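Local coordinates for effector protein B, substrate of the Dot/Icm secretion system (Legionella drancourtii, PDB 4JVS) that probably switches off host Rab GTPases by speeding their GTP hydrolysis, the chain here being its GTPase-activating (GAP) domain, at residues Ala21-Glu29 with Ser52-Leu63. Residues are numbered along the deposited sequence; the frame is centred on the assembly and turned at random.
Sequences ATPPLLQME and SVRTEEVNFGQL
Leu25 swings CG to the far side from its own backbone N (chi1 -179°), while the Arg54 chain, bent at chi3 (-55°), folds its guanidinium back over this leucine. The two side chains cross at about a right angle: Leu25 CA sits over the centre of one guanidinium face, and Leu25 CD1 lies 3.4 Å from Arg54 NE. A long arginine suits this place because its flat group can rest a face on the aliphatic carbon of Leu25; Pro23 O lies at the guanidinium edge. The backbones beneath form a single parallel bridge, in which Arg54 N gives a nearly straight bond (165°) to Pro24 O at 3.1 Å and Leu26 N reaches Arg54 O at 3.3 Å. Two loops of the largely helical GAP domain are thus paired, one leading into helix 34-45 and the other, in the N-terminal subdomain, into helix 60-80. Leu26 turns inward, placing CG 3.6 Å from Val53 CG2 and CB 3.7 Å from Val58 CG2; Trp41 and Leu174 extend this apolar cluster into helices 34-45 and 156-177. Valine methyls, close to the main chain, meet Leu26 without a long side chain. Farther along, flexible Met28 reaches the first turn of helix 60-80, its SD 4.2 Å from Leu63 CG. Asn59 caps that turn, its short side chain letting OD1 accept a hydrogen bond from Gln62 N, above the amide carbonyl plane.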
loop_
_atom_site.group_PDB
_atom_site.type_symbol
_atom_site.label_atom_id
_atom_site.label_comp_id
_atom_site.label_asym_id
_atom_site.label_seq_id
_atom_site.Cartn_x
_atom_site.Cartn_y
_atom_site.Cartn_z
ATOM N N ALA A 21 -11.589 -36.411 0.756
ATOM C CA ALA A 21 -10.491 -36.001 -0.122
ATOM C C ALA A 21 -9.358 -35.359 0.680
ATOM O O ALA A 21 -9.603 -34.542 1.571
ATOM C CB ALA A 21 -10.986 -35.043 -1.204
ATOM N N THR A 22 -8.118 -35.718 0.357
ATOM C CA THR A 22 -6.978 -35.246 1.138
ATOM C C THR A 22 -6.418 -33.897 0.669
ATOM O O THR A 22 -5.915 -33.787 -0.453
ATOM C CB THR A 22 -5.853 -36.298 1.169
ATOM O OG1 THR A 22 -6.256 -37.389 2.009
ATOM C CG2 THR A 22 -4.564 -35.692 1.713
ATOM N N PRO A 23 -6.506 -32.870 1.537
ATOM C CA PRO A 23 -5.958 -31.532 1.282
ATOM C C PRO A 23 -4.447 -31.582 1.110
ATOM O O PRO A 23 -3.760 -32.131 1.969
ATOM C CB PRO A 23 -6.316 -30.755 2.555
ATOM C CG PRO A 23 -6.560 -31.792 3.595
ATOM C CD PRO A 23 -7.171 -32.940 2.850
ATOM N N PRO A 24 -3.936 -31.031 0.000
ATOM C CA PRO A 24 -2.505 -31.028 -0.299
ATOM C C PRO A 24 -1.746 -30.041 0.574
ATOM O O PRO A 24 -2.338 -29.072 1.041
ATOM C CB PRO A 24 -2.461 -30.578 -1.757
ATOM C CG PRO A 24 -3.700 -29.838 -1.960
ATOM C CD PRO A 24 -4.729 -30.484 -1.110
ATOM N N LEU A 25 -0.453 -30.287 0.772
ATOM C CA LEU A 25 0.386 -29.466 1.639
ATOM C C LEU A 25 1.281 -28.541 0.826
ATOM O O LEU A 25 2.162 -29.000 0.099
ATOM C CB LEU A 25 1.266 -30.370 2.501
ATOM C CG LEU A 25 2.226 -29.761 3.522
ATOM C CD1 LEU A 25 1.502 -29.438 4.807
ATOM C CD2 LEU A 25 3.338 -30.732 3.789
ATOM N N LEU A 26 1.061 -27.240 0.944
ATOM C CA LEU A 26 1.922 -26.284 0.266
ATOM C C LEU A 26 3.290 -26.266 0.925
ATOM O O LEU A 26 3.404 -26.037 2.130
ATOM C CB LEU A 26 1.317 -24.886 0.304
ATOM C CG LEU A 26 -0.103 -24.769 -0.230
ATOM C CD1 LEU A 26 -0.537 -23.331 -0.135
ATOM C CD2 LEU A 26 -0.202 -25.293 -1.659
ATOM N N GLN A 27 4.322 -26.507 0.125
ATOM C CA GLN A 27 5.691 -26.533 0.624
ATOM C C GLN A 27 6.603 -25.590 -0.147
ATOM O O GLN A 27 6.411 -25.372 -1.348
ATOM C CB GLN A 27 6.252 -27.956 0.581
ATOM C CG GLN A 27 6.028 -28.739 1.865
ATOM C CD GLN A 27 6.779 -30.051 1.877
ATOM O OE1 GLN A 27 6.591 -30.894 0.992
ATOM N NE2 GLN A 27 7.641 -30.232 2.876
ATOM N N MET A 28 7.612 -25.054 0.513
ATOM C CA MET A 28 8.493 -24.114 -0.132
ATOM C C MET A 28 9.826 -24.711 -0.456
ATOM O O MET A 28 10.479 -25.295 0.361
ATOM C CB MET A 28 8.668 -22.893 0.704
ATOM C CG MET A 28 7.391 -22.140 0.896
ATOM S SD MET A 28 7.736 -20.485 1.393
ATOM C CE MET A 28 9.010 -20.014 0.257
ATOM N N GLU A 29 10.197 -24.537 -1.705
ATOM C CA GLU A 29 11.176 -25.339 -2.377
ATOM C C GLU A 29 12.622 -25.038 -2.070
ATOM O O GLU A 29 12.962 -24.027 -1.483
ATOM C CB GLU A 29 10.936 -25.336 -3.875
ATOM C CG GLU A 29 9.652 -24.669 -4.311
ATOM C CD GLU A 29 8.917 -25.470 -5.349
ATOM O OE1 GLU A 29 9.239 -25.365 -6.532
ATOM O OE2 GLU A 29 8.015 -26.214 -4.972
ATOM N N SER A 52 -9.855 -28.181 0.382
ATOM C CA SER A 52 -9.142 -27.324 1.331
ATOM C C SER A 52 -7.634 -27.368 1.039
ATOM O O SER A 52 -7.228 -27.880 -0.007
ATOM C CB SER A 52 -9.461 -27.700 2.784
ATOM O OG SER A 52 -8.499 -28.594 3.319
ATOM N N VAL A 53 -6.818 -26.829 1.947
ATOM C CA VAL A 53 -5.364 -26.742 1.742
ATOM C C VAL A 53 -4.619 -26.534 3.069
ATOM O O VAL A 53 -5.141 -25.903 3.978
ATOM C CB VAL A 53 -5.011 -25.604 0.739
ATOM C CG1 VAL A 53 -5.483 -24.249 1.265
ATOM C CG2 VAL A 53 -3.518 -25.578 0.427
ATOM N N ARG A 54 -3.403 -27.064 3.177
ATOM C CA ARG A 54 -2.610 -26.940 4.400
ATOM C C ARG A 54 -1.440 -25.955 4.262
ATOM O O ARG A 54 -0.375 -26.297 3.732
ATOM C CB ARG A 54 -2.091 -28.312 4.855
ATOM C CG ARG A 54 -3.096 -29.444 4.684
ATOM C CD ARG A 54 -2.763 -30.653 5.542
ATOM N NE ARG A 54 -1.408 -31.173 5.345
ATOM C CZ ARG A 54 -1.091 -32.155 4.503
ATOM N NH1 ARG A 54 -2.027 -32.716 3.755
ATOM N NH2 ARG A 54 0.161 -32.580 4.409
ATOM N N THR A 55 -1.640 -24.742 4.776
ATOM C CA THR A 55 -0.657 -23.677 4.668
ATOM C C THR A 55 0.204 -23.576 5.913
ATOM O O THR A 55 0.866 -22.561 6.141
ATOM C CB THR A 55 -1.350 -22.330 4.487
ATOM O OG1 THR A 55 -2.156 -22.057 5.638
ATOM C CG2 THR A 55 -2.234 -22.348 3.257
ATOM N N GLU A 56 0.193 -24.632 6.719
ATOM C CA GLU A 56 0.892 -24.652 8.006
ATOM C C GLU A 56 2.415 -24.560 7.848
ATOM O O GLU A 56 3.095 -23.942 8.663
ATOM C CB GLU A 56 0.520 -25.920 8.790
ATOM C CG GLU A 56 -0.719 -26.673 8.252
ATOM C CD GLU A 56 -2.035 -25.918 8.476
ATOM O OE1 GLU A 56 -2.977 -26.096 7.669
ATOM O OE2 GLU A 56 -2.129 -25.148 9.461
ATOM N N GLU A 57 2.948 -25.170 6.795
ATOM C CA GLU A 57 4.395 -25.215 6.603
ATOM C C GLU A 57 4.921 -24.093 5.703
ATOM O O GLU A 57 6.102 -24.082 5.324
ATOM C CB GLU A 57 4.828 -26.594 6.102
ATOM C CG GLU A 57 4.409 -27.706 7.051
ATOM C CD GLU A 57 5.188 -28.991 6.855
ATOM O OE1 GLU A 57 4.710 -30.041 7.346
ATOM O OE2 GLU A 57 6.270 -28.945 6.220
ATOM N N VAL A 58 4.041 -23.147 5.386
ATOM C CA VAL A 58 4.411 -21.982 4.596
ATOM C C VAL A 58 4.985 -20.887 5.507
ATOM O O VAL A 58 4.339 -20.449 6.454
ATOM C CB VAL A 58 3.201 -21.450 3.766
ATOM C CG1 VAL A 58 3.575 -20.210 2.967
ATOM C CG2 VAL A 58 2.688 -22.525 2.829
ATOM N N ASN A 59 6.212 -20.466 5.223
ATOM C CA ASN A 59 6.815 -19.344 5.923
ATOM C C ASN A 59 6.604 -18.056 5.139
ATOM O O ASN A 59 7.278 -17.812 4.137
ATOM C CB ASN A 59 8.306 -19.592 6.137
ATOM C CG ASN A 59 8.984 -18.478 6.918
ATOM O OD1 ASN A 59 8.560 -17.324 6.900
ATOM N ND2 ASN A 59 10.065 -18.820 7.596
ATOM N N PHE A 60 5.696 -17.219 5.627
ATOM C CA PHE A 60 5.296 -16.027 4.896
ATOM C C PHE A 60 6.426 -15.022 4.660
ATOM O O PHE A 60 6.496 -14.419 3.585
ATOM C CB PHE A 60 4.055 -15.395 5.521
ATOM C CG PHE A 60 2.809 -16.183 5.271
ATOM C CD1 PHE A 60 2.201 -16.158 4.032
ATOM C CD2 PHE A 60 2.265 -16.977 6.253
ATOM C CE1 PHE A 60 1.056 -16.900 3.791
ATOM C CE2 PHE A 60 1.129 -17.716 6.016
ATOM C CZ PHE A 60 0.528 -17.684 4.786
ATOM N N GLY A 61 7.320 -14.879 5.635
ATOM C CA GLY A 61 8.548 -14.117 5.457
ATOM C C GLY A 61 9.424 -14.627 4.315
ATOM O O GLY A 61 9.942 -13.837 3.517
ATOM N N GLN A 62 9.592 -15.944 4.216
ATOM C CA GLN A 62 10.361 -16.508 3.105
ATOM C C GLN A 62 9.598 -16.400 1.782
ATOM O O GLN A 62 10.199 -16.245 0.723
ATOM C CB GLN A 62 10.754 -17.968 3.373
ATOM C CG GLN A 62 11.421 -18.225 4.731
ATOM C CD GLN A 62 12.819 -17.632 4.859
ATOM O OE1 GLN A 62 13.721 -17.952 4.076
ATOM N NE2 GLN A 62 13.010 -16.776 5.867
ATOM N N LEU A 63 8.272 -16.488 1.840
ATOM C CA LEU A 63 7.474 -16.372 0.635
ATOM C C LEU A 63 7.627 -14.961 0.092
ATOM O O LEU A 63 7.730 -14.763 -1.119
ATOM C CB LEU A 63 6.007 -16.665 0.923
ATOM C CG LEU A 63 5.234 -17.479 -0.124
ATOM C CD1 LEU A 63 3.738 -17.277 0.029
ATOM C CD2 LEU A 63 5.674 -17.123 -1.506
#